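Local coordinates for capsid protein (Penaeus vannamei nodavirus, PDB 5YL0) that builds the shell of a nodavirus, this jelly-roll part of it probably being the domain that protrudes from the particle surface and pairs into dimers, at residues Gly23-Gln28 / Asp96-Leu101; Ile56-Ala61 / Val100-Ser105; Arg9-Val14 / Thr31-Ser36. All coordinates share one frame; numbering follows the deposited sequence.

Contact 1 (Gly23-Gln28 / Asp96-Leu101); sequences GVAEIQ and DLSVVL
E26 with V99 and Q28 with L97 form hydrogen-bonded antiparallel pairs on either side of the non-hydrogen-bonded pair I27-S98, the axes of strands 26-28 and 96-101 approaching to 4.5 Å at 139° between their directions. This is an edge pairing of a viral jelly roll: strand 26-30 is outermost, and strand 95-101 lies between it and strand 58-63. Ahead of E26 the regular bonding stops, and water 1 joins V24 O to L101 N before G23 N donates directly to L101 O (170° at the hydrogen). On the face that carries I27 and S98, A25 CB abuts both S98 OG and V100 CG2, the latter at a tight 3.5 Å. Further along, I27 CG2 lies 3.7 Å from D96 CG, against a carboxylate whose OD1 is hydrogen-bonded to T29 OG1. Q28 and V99 share the face with E26 and L97. With CG anti to the backbone N (chi1 172°) and the chain extended beyond it, Q28 carries its amide to the end of strand 8-15 and the loop that follows, where NE2 donates to N15 O and I17 N donates to OE1, while V99 CG2 packs 3.8 Å from Q28 OE1.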
loop_
_atom_site.group_PDB
_atom_site.type_symbol
_atom_site.label_atom_id
_atom_site.label_comp_id
_atom_site.label_asym_id
_atom_site.label_seq_id
_atom_site.Cartn_x
_atom_site.Cartn_y
_atom_site.Cartn_z
ATOM N N GLY B 23 19.993 1.267 10.364
ATOM C CA GLY B 23 19.534 2.366 11.130
ATOM C C GLY B 23 20.003 3.740 10.637
ATOM O O GLY B 23 19.640 4.764 11.254
ATOM N N VAL B 24 20.754 3.826 9.535
ATOM C CA VAL B 24 21.279 5.047 9.067
ATOM C C VAL B 24 20.607 5.402 7.769
ATOM O O VAL B 24 20.722 4.704 6.768
ATOM C CB VAL B 24 22.809 4.958 8.872
ATOM C CG1 VAL B 24 23.350 6.240 8.212
ATOM C CG2 VAL B 24 23.493 4.672 10.213
ATOM N N ALA B 25 19.893 6.491 7.794
ATOM C CA ALA B 25 19.144 6.886 6.585
ATOM C C ALA B 25 19.995 7.226 5.410
ATOM O O ALA B 25 21.111 7.749 5.632
ATOM C CB ALA B 25 18.298 8.109 6.890
ATOM N N GLU B 26 19.524 6.982 4.211
ATOM C CA GLU B 26 20.118 7.421 2.955
ATOM C C GLU B 26 19.087 8.173 2.213
ATOM O O GLU B 26 17.835 7.856 2.294
ATOM C CB GLU B 26 20.668 6.286 2.133
ATOM C CG GLU B 26 21.877 5.683 2.763
ATOM C CD GLU B 26 22.329 4.450 1.998
ATOM O OE1 GLU B 26 22.008 4.292 0.772
ATOM O OE2 GLU B 26 23.035 3.671 2.632
ATOM N N ILE B 27 19.495 9.059 1.335
ATOM C CA ILE B 27 18.606 9.808 0.458
ATOM C C ILE B 27 18.307 9.099 -0.768
ATOM O O ILE B 27 19.236 8.680 -1.507
ATOM C CB ILE B 27 19.254 11.171 0.077
ATOM C CG1 ILE B 27 19.536 11.959 1.352
ATOM C CG2 ILE B 27 18.377 11.932 -0.872
ATOM C CD1 ILE B 27 18.296 12.107 2.230
ATOM N N GLN B 28 17.053 8.934 -1.123
ATOM C CA GLN B 28 16.602 8.454 -2.394
ATOM C C GLN B 28 16.065 9.607 -3.159
ATOM O O GLN B 28 15.150 10.305 -2.680
ATOM C CB GLN B 28 15.556 7.373 -2.222
ATOM C CG GLN B 28 14.882 6.949 -3.517
ATOM C CD GLN B 28 14.116 5.675 -3.462
ATOM O OE1 GLN B 28 13.978 5.068 -2.361
ATOM N NE2 GLN B 28 13.533 5.303 -4.555
ATOM N N ASP B 96 13.376 14.338 -2.970
ATOM C CA ASP B 96 14.197 13.458 -2.169
ATOM C C ASP B 96 13.382 12.875 -0.982
ATOM O O ASP B 96 12.572 13.572 -0.292
ATOM C CB ASP B 96 15.324 14.283 -1.544
ATOM C CG ASP B 96 16.424 14.644 -2.501
ATOM O OD1 ASP B 96 16.462 14.202 -3.657
ATOM O OD2 ASP B 96 17.290 15.460 -2.035
ATOM N N LEU B 97 13.643 11.627 -0.722
ATOM C CA LEU B 97 13.179 10.880 0.454
ATOM C C LEU B 97 14.334 10.496 1.347
ATOM O O LEU B 97 15.455 10.276 0.860
ATOM C CB LEU B 97 12.459 9.587 0.039
ATOM C CG LEU B 97 11.304 9.763 -0.962
ATOM C CD1 LEU B 97 10.734 8.382 -1.339
ATOM C CD2 LEU B 97 10.287 10.776 -0.494
ATOM N N SER B 98 14.089 10.322 2.617
ATOM C CA SER B 98 15.043 9.738 3.567
ATOM C C SER B 98 14.534 8.335 3.904
ATOM O O SER B 98 13.397 8.173 4.458
ATOM C CB SER B 98 15.095 10.575 4.784
ATOM O OG SER B 98 16.091 10.143 5.707
ATOM N N VAL B 99 15.355 7.310 3.646
ATOM C CA VAL B 99 14.885 5.880 3.767
ATOM C C VAL B 99 15.794 5.190 4.752
ATOM O O VAL B 99 17.059 5.294 4.640
ATOM C CB VAL B 99 15.021 5.222 2.386
ATOM C CG1 VAL B 99 14.533 3.748 2.554
ATOM C CG2 VAL B 99 14.162 5.927 1.353
ATOM N N VAL B 100 15.234 4.512 5.733
ATOM C CA VAL B 100 16.007 3.830 6.785
ATOM C C VAL B 100 15.543 2.384 6.872
ATOM O O VAL B 100 14.294 2.121 6.943
ATOM C CB VAL B 100 15.733 4.464 8.150
ATOM C CG1 VAL B 100 16.463 3.701 9.252
ATOM C CG2 VAL B 100 15.967 5.951 8.320
ATOM N N LEU B 101 16.513 1.492 6.856
ATOM C CA LEU B 101 16.239 0.060 7.104
ATOM C C LEU B 101 16.772 -0.259 8.457
ATOM O O LEU B 101 18.003 0.018 8.731
ATOM C CB LEU B 101 17.065 -0.789 6.108
ATOM C CG LEU B 101 16.378 -1.379 4.898
ATOM C CD1 LEU B 101 17.466 -2.218 4.175
ATOM C CD2 LEU B 101 15.228 -2.298 5.338
HETATM O O HOH W 1 19.225 2.288 6.885
#

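Contact 2 (Ile56-Ala61 / Val100-Ser105); sequences IYILSA and VLTTAS
L101 sets a methyl over one face of the Y57 ring where strand 58-63 begins and its antiparallel jelly-roll neighbour 95-101 ends. CD2 of L101 stands 4.0 Å from the Y57 ring centroid and 21° off the normal, a CH-pi contact displaced toward the CE2 side of the rim. The two side chains cross at about a right angle, and Y57 reaches this place with CG anti to its nitrogen (chi1 -176°) and its OH hydrogen-bonded to T110 OG1. The same L101 methyl lies 3.4 Å from I58 O. Direct backbone bonds hold the strand part: S60 and V100 exchange two, and T102 N gives a third to I58 O, with the non-hydrogen-bonded pair L59-L101 between them. On the side of the sheet that carries S60 and V100, T102 OG1 rests 3.5 Å from I58 CB. Past T102 the backbones part, and direct bonding gives way to solvent. Water 2 takes N-H bonds from I58 and T103 and donates to I56 O, bridging the two separating chains. A second bridge runs through water 3, which lies 2.8 Å from I56 O and 2.7 Å from T103 OG1.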
loop_
_atom_site.group_PDB
_atom_site.type_symbol
_atom_site.label_atom_id
_atom_site.label_comp_id
_atom_site.label_asym_id
_atom_site.label_seq_id
_atom_site.Cartn_x
_atom_site.Cartn_y
_atom_site.Cartn_z
ATOM N N ILE B 56 14.662 -8.977 10.773
ATOM C CA ILE B 56 13.370 -8.489 10.339
ATOM C C ILE B 56 13.567 -7.336 9.396
ATOM O O ILE B 56 14.276 -6.388 9.686
ATOM C CB ILE B 56 12.503 -8.054 11.537
ATOM C CG1 ILE B 56 12.390 -9.235 12.541
ATOM C CG2 ILE B 56 11.131 -7.591 11.106
ATOM C CD1 ILE B 56 11.720 -8.881 13.789
ATOM N N TYR B 57 12.863 -7.370 8.246
ATOM C CA TYR B 57 12.821 -6.272 7.314
ATOM C C TYR B 57 11.947 -5.192 7.914
ATOM O O TYR B 57 10.702 -5.400 8.103
ATOM C CB TYR B 57 12.245 -6.759 5.947
ATOM C CG TYR B 57 12.257 -5.660 4.882
ATOM C CD1 TYR B 57 11.256 -4.680 4.835
ATOM C CD2 TYR B 57 13.319 -5.546 3.982
ATOM C CE1 TYR B 57 11.254 -3.694 3.909
ATOM C CE2 TYR B 57 13.321 -4.551 3.037
ATOM C CZ TYR B 57 12.304 -3.583 3.025
ATOM O OH TYR B 57 12.293 -2.539 2.087
ATOM N N ILE B 58 12.460 -4.025 8.173
ATOM C CA ILE B 58 11.705 -2.861 8.683
ATOM C C ILE B 58 12.206 -1.636 7.966
ATOM O O ILE B 58 13.412 -1.260 8.079
ATOM C CB ILE B 58 11.866 -2.648 10.223
ATOM C CG1 ILE B 58 11.551 -3.947 10.979
ATOM C CG2 ILE B 58 11.001 -1.478 10.658
ATOM C CD1 ILE B 58 11.792 -3.788 12.479
ATOM N N LEU B 59 11.389 -1.017 7.143
ATOM C CA LEU B 59 11.699 0.179 6.394
ATOM C C LEU B 59 10.846 1.310 6.917
ATOM O O LEU B 59 9.631 1.136 7.239
ATOM C CB LEU B 59 11.425 -0.052 4.894
ATOM C CG LEU B 59 11.601 1.162 3.999
ATOM C CD1 LEU B 59 12.165 0.848 2.638
ATOM C CD2 LEU B 59 10.309 1.971 3.809
ATOM N N SER B 60 11.394 2.495 6.996
ATOM C CA SER B 60 10.695 3.733 7.234
ATOM C C SER B 60 11.137 4.741 6.202
ATOM O O SER B 60 12.394 4.862 5.960
ATOM C CB SER B 60 10.916 4.234 8.665
ATOM O OG SER B 60 10.113 5.336 8.956
ATOM N N ALA B 61 10.245 5.495 5.629
ATOM C CA ALA B 61 10.621 6.516 4.639
ATOM C C ALA B 61 9.794 7.743 4.912
ATOM O O ALA B 61 8.534 7.711 5.224
ATOM C CB ALA B 61 10.352 6.031 3.221
ATOM N N VAL B 100 15.234 4.512 5.733
ATOM C CA VAL B 100 16.007 3.830 6.785
ATOM C C VAL B 100 15.543 2.384 6.872
ATOM O O VAL B 100 14.294 2.121 6.943
ATOM C CB VAL B 100 15.733 4.464 8.150
ATOM C CG1 VAL B 100 16.463 3.701 9.252
ATOM C CG2 VAL B 100 15.967 5.951 8.320
ATOM N N LEU B 101 16.513 1.492 6.856
ATOM C CA LEU B 101 16.239 0.060 7.104
ATOM C C LEU B 101 16.772 -0.259 8.457
ATOM O O LEU B 101 18.003 0.018 8.731
ATOM C CB LEU B 101 17.065 -0.789 6.108
ATOM C CG LEU B 101 16.378 -1.379 4.898
ATOM C CD1 LEU B 101 17.466 -2.218 4.175
ATOM C CD2 LEU B 101 15.228 -2.298 5.338
ATOM N N THR B 102 16.009 -0.822 9.352
ATOM C CA THR B 102 16.486 -1.128 10.664
ATOM C C THR B 102 17.596 -2.137 10.688
ATOM O O THR B 102 18.577 -1.928 11.495
ATOM C CB THR B 102 15.316 -1.557 11.520
ATOM O OG1 THR B 102 14.335 -0.541 11.493
ATOM C CG2 THR B 102 15.734 -1.862 12.995
ATOM N N THR B 103 17.573 -3.098 9.892
ATOM C CA THR B 103 18.621 -4.094 9.705
ATOM C C THR B 103 18.956 -4.105 8.225
ATOM O O THR B 103 18.143 -4.565 7.377
ATOM C CB THR B 103 18.124 -5.475 10.198
ATOM O OG1 THR B 103 17.799 -5.404 11.597
ATOM C CG2 THR B 103 19.135 -6.578 10.009
ATOM N N ALA B 104 20.157 -3.643 7.881
ATOM C CA ALA B 104 20.494 -3.415 6.470
ATOM C C ALA B 104 20.846 -4.619 5.691
ATOM O O ALA B 104 20.842 -4.566 4.457
ATOM C CB ALA B 104 21.603 -2.358 6.315
ATOM N N SER B 105 21.023 -5.767 6.327
ATOM C CA SER B 105 21.282 -7.014 5.658
ATOM C C SER B 105 20.022 -7.652 5.010
ATOM O O SER B 105 20.080 -8.630 4.374
ATOM C CB SER B 105 21.960 -8.003 6.557
ATOM O OG SER B 105 21.183 -8.155 7.736
HETATM O O HOH W 2 15.472 -4.272 8.282
HETATM O O HOH W 3 15.186 -4.880 11.829
#

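Contact 3 (Arg9-Val14 / Thr31-Ser36); sequences RVDKAV and TGLSPS
The D11 carboxylate meets L33 and R9 from opposite sides of its plane. On one side, L33 CD2 sits above the plane and out beyond one oxygen, 3.3 Å from D11 OD2, as the two side chains run alongside one another with opposite headings. On the other side, beyond the second oxygen, comes the R9 guanidinium. Its edge, in its own plane, faces D11 OD1, but the salt bridge is long, with R9 NH1 4.0 Å from D11 OD1. The neighbouring K12 crosses L33 obliquely, its CE 4.1 Å from L33 CD2. D11 and K12 are consecutive, yet both point toward the loop. The turned backbone of D11 (psi -48°) breaks the usual alternation, and both residues form backbone hydrogen bonds with I114 of strand 111-117, consistent with a beta bulge. In the jelly roll, strand 8-15 is an outermost strand of the chain, and residues 31-36 belong to the loop joining strands 26-30 and 38-48; V10 also packs on F84 of the second subunit. K12 spans the gap to this loop. Its CG stands between the backbone N and carbonyl carbon (chi1 60°), and the rest of the chain is extended, which carries the ammonium group to T31. K12 NZ donates to T31 O at 2.8 Å, nearly in line with the carbonyl (C=O...N 164°). Water 4 serves as a second acceptor, 2.9 Å from K12 NZ, and donates in turn to G32 O at 2.8 Å. Two successive loop carbonyls are thus tied to one lysine, the first directly and the second through water. The loop itself is held at S34, whose N is hydrogen-bonded to Y39 OH.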
loop_
_atom_site.group_PDB
_atom_site.type_symbol
_atom_site.label_atom_id
_atom_site.label_comp_id
_atom_site.label_asym_id
_atom_site.label_seq_id
_atom_site.Cartn_x
_atom_site.Cartn_y
_atom_site.Cartn_z
ATOM N N ARG B 9 -4.367 9.232 -10.694
ATOM C CA ARG B 9 -3.809 8.153 -11.398
ATOM C C ARG B 9 -2.438 7.793 -10.810
ATOM O O ARG B 9 -1.801 8.642 -10.196
ATOM C CB ARG B 9 -3.613 8.502 -12.867
ATOM C CG ARG B 9 -2.739 9.680 -13.171
ATOM C CD ARG B 9 -2.665 9.950 -14.696
ATOM N NE ARG B 9 -2.493 8.711 -15.452
ATOM C CZ ARG B 9 -1.401 8.011 -15.845
ATOM N NH1 ARG B 9 -0.108 8.455 -15.742
ATOM N NH2 ARG B 9 -1.629 6.806 -16.410
ATOM N N VAL B 10 -1.991 6.609 -11.079
ATOM C CA VAL B 10 -0.606 6.228 -10.775
ATOM C C VAL B 10 0.311 6.635 -11.938
ATOM O O VAL B 10 0.175 6.137 -13.059
ATOM C CB VAL B 10 -0.497 4.737 -10.502
ATOM C CG1 VAL B 10 0.947 4.344 -10.298
ATOM C CG2 VAL B 10 -1.251 4.427 -9.199
ATOM N N ASP B 11 1.192 7.538 -11.691
ATOM C CA ASP B 11 2.160 7.955 -12.675
ATOM C C ASP B 11 3.193 6.924 -12.944
ATOM O O ASP B 11 3.470 6.617 -14.126
ATOM C CB ASP B 11 2.751 9.247 -12.249
ATOM C CG ASP B 11 3.607 9.875 -13.327
ATOM O OD1 ASP B 11 2.986 10.432 -14.274
ATOM O OD2 ASP B 11 4.862 9.701 -13.289
ATOM N N LYS B 12 3.789 6.338 -11.891
ATOM C CA LYS B 12 4.745 5.275 -12.051
ATOM C C LYS B 12 5.027 4.652 -10.703
ATOM O O LYS B 12 4.664 5.238 -9.634
ATOM C CB LYS B 12 6.055 5.704 -12.683
ATOM C CG LYS B 12 6.779 6.743 -11.905
ATOM C CD LYS B 12 8.197 6.891 -12.450
ATOM C CE LYS B 12 9.020 7.981 -11.827
ATOM N NZ LYS B 12 10.309 8.261 -12.617
ATOM N N ALA B 13 5.608 3.530 -10.723
ATOM C CA ALA B 13 5.993 2.753 -9.570
ATOM C C ALA B 13 7.511 2.794 -9.457
ATOM O O ALA B 13 8.227 2.676 -10.483
ATOM C CB ALA B 13 5.591 1.348 -9.728
ATOM N N VAL B 14 8.046 2.901 -8.251
ATOM C CA VAL B 14 9.513 2.984 -8.024
ATOM C C VAL B 14 9.849 2.109 -6.851
ATOM O O VAL B 14 9.093 2.141 -5.854
ATOM C CB VAL B 14 9.969 4.446 -7.742
ATOM C CG1 VAL B 14 11.436 4.607 -7.468
ATOM C CG2 VAL B 14 9.554 5.376 -8.878
ATOM N N THR B 31 13.127 11.121 -9.865
ATOM C CA THR B 31 13.244 12.061 -10.971
ATOM C C THR B 31 12.224 11.732 -12.016
ATOM O O THR B 31 11.538 10.733 -11.990
ATOM C CB THR B 31 14.665 12.013 -11.628
ATOM O OG1 THR B 31 14.802 10.805 -12.393
ATOM C CG2 THR B 31 15.737 12.111 -10.614
ATOM N N GLY B 32 12.143 12.609 -13.007
ATOM C CA GLY B 32 11.353 12.328 -14.176
ATOM C C GLY B 32 9.911 12.669 -14.048
ATOM O O GLY B 32 9.093 12.241 -14.874
ATOM N N LEU B 33 9.549 13.479 -13.073
ATOM C CA LEU B 33 8.152 13.861 -12.841
ATOM C C LEU B 33 7.894 15.293 -13.300
ATOM O O LEU B 33 8.759 15.967 -13.842
ATOM C CB LEU B 33 7.916 13.746 -11.303
ATOM C CG LEU B 33 7.939 12.328 -10.809
ATOM C CD1 LEU B 33 7.785 12.331 -9.296
ATOM C CD2 LEU B 33 6.836 11.442 -11.366
ATOM N N SER B 34 6.698 15.791 -13.135
ATOM C CA SER B 34 6.441 17.151 -13.576
ATOM C C SER B 34 7.038 18.090 -12.643
ATOM O O SER B 34 6.958 17.883 -11.404
ATOM C CB SER B 34 4.919 17.410 -13.635
ATOM O OG SER B 34 4.410 16.626 -14.648
ATOM N N PRO B 35 7.590 19.219 -13.116
ATOM C CA PRO B 35 8.047 20.211 -12.225
ATOM C C PRO B 35 6.998 20.769 -11.257
ATOM O O PRO B 35 5.840 20.972 -11.682
ATOM C CB PRO B 35 8.519 21.346 -13.153
ATOM C CG PRO B 35 8.986 20.635 -14.313
ATOM C CD PRO B 35 7.903 19.593 -14.522
ATOM N N SER B 36 7.392 21.131 -10.117
ATOM C CA SER B 36 6.555 21.873 -9.199
ATOM C C SER B 36 5.128 21.345 -9.044
ATOM O O SER B 36 4.143 22.104 -9.107
ATOM C CB SER B 36 6.484 23.380 -9.581
ATOM O OG SER B 36 7.843 23.870 -9.657
HETATM O O HOH W 4 9.022 9.437 -14.990
#

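Contacts 1 and 2 are consecutive pairings of one sheet, with strand 95-101 between strands 26-30 and 58-63, and they share V100 and L101. Their centres are 10 Å apart, and they meet through V99 CG1 and L59 CD1 at 3.7 Å. Contact 3 concerns strand 8-15, at the other end of the strand order, and the loop leaving strand 26-30, so its second segment follows directly from the first strand of contact 1. The centres of contacts 1 and 3 are 19 Å apart, yet Q28 NE2 touches V14 CG1 at 3.7 Å. Contact 2 lies across the chain's centre from contact 3, about 24 Å between centres and about 9 Å between nearest atoms.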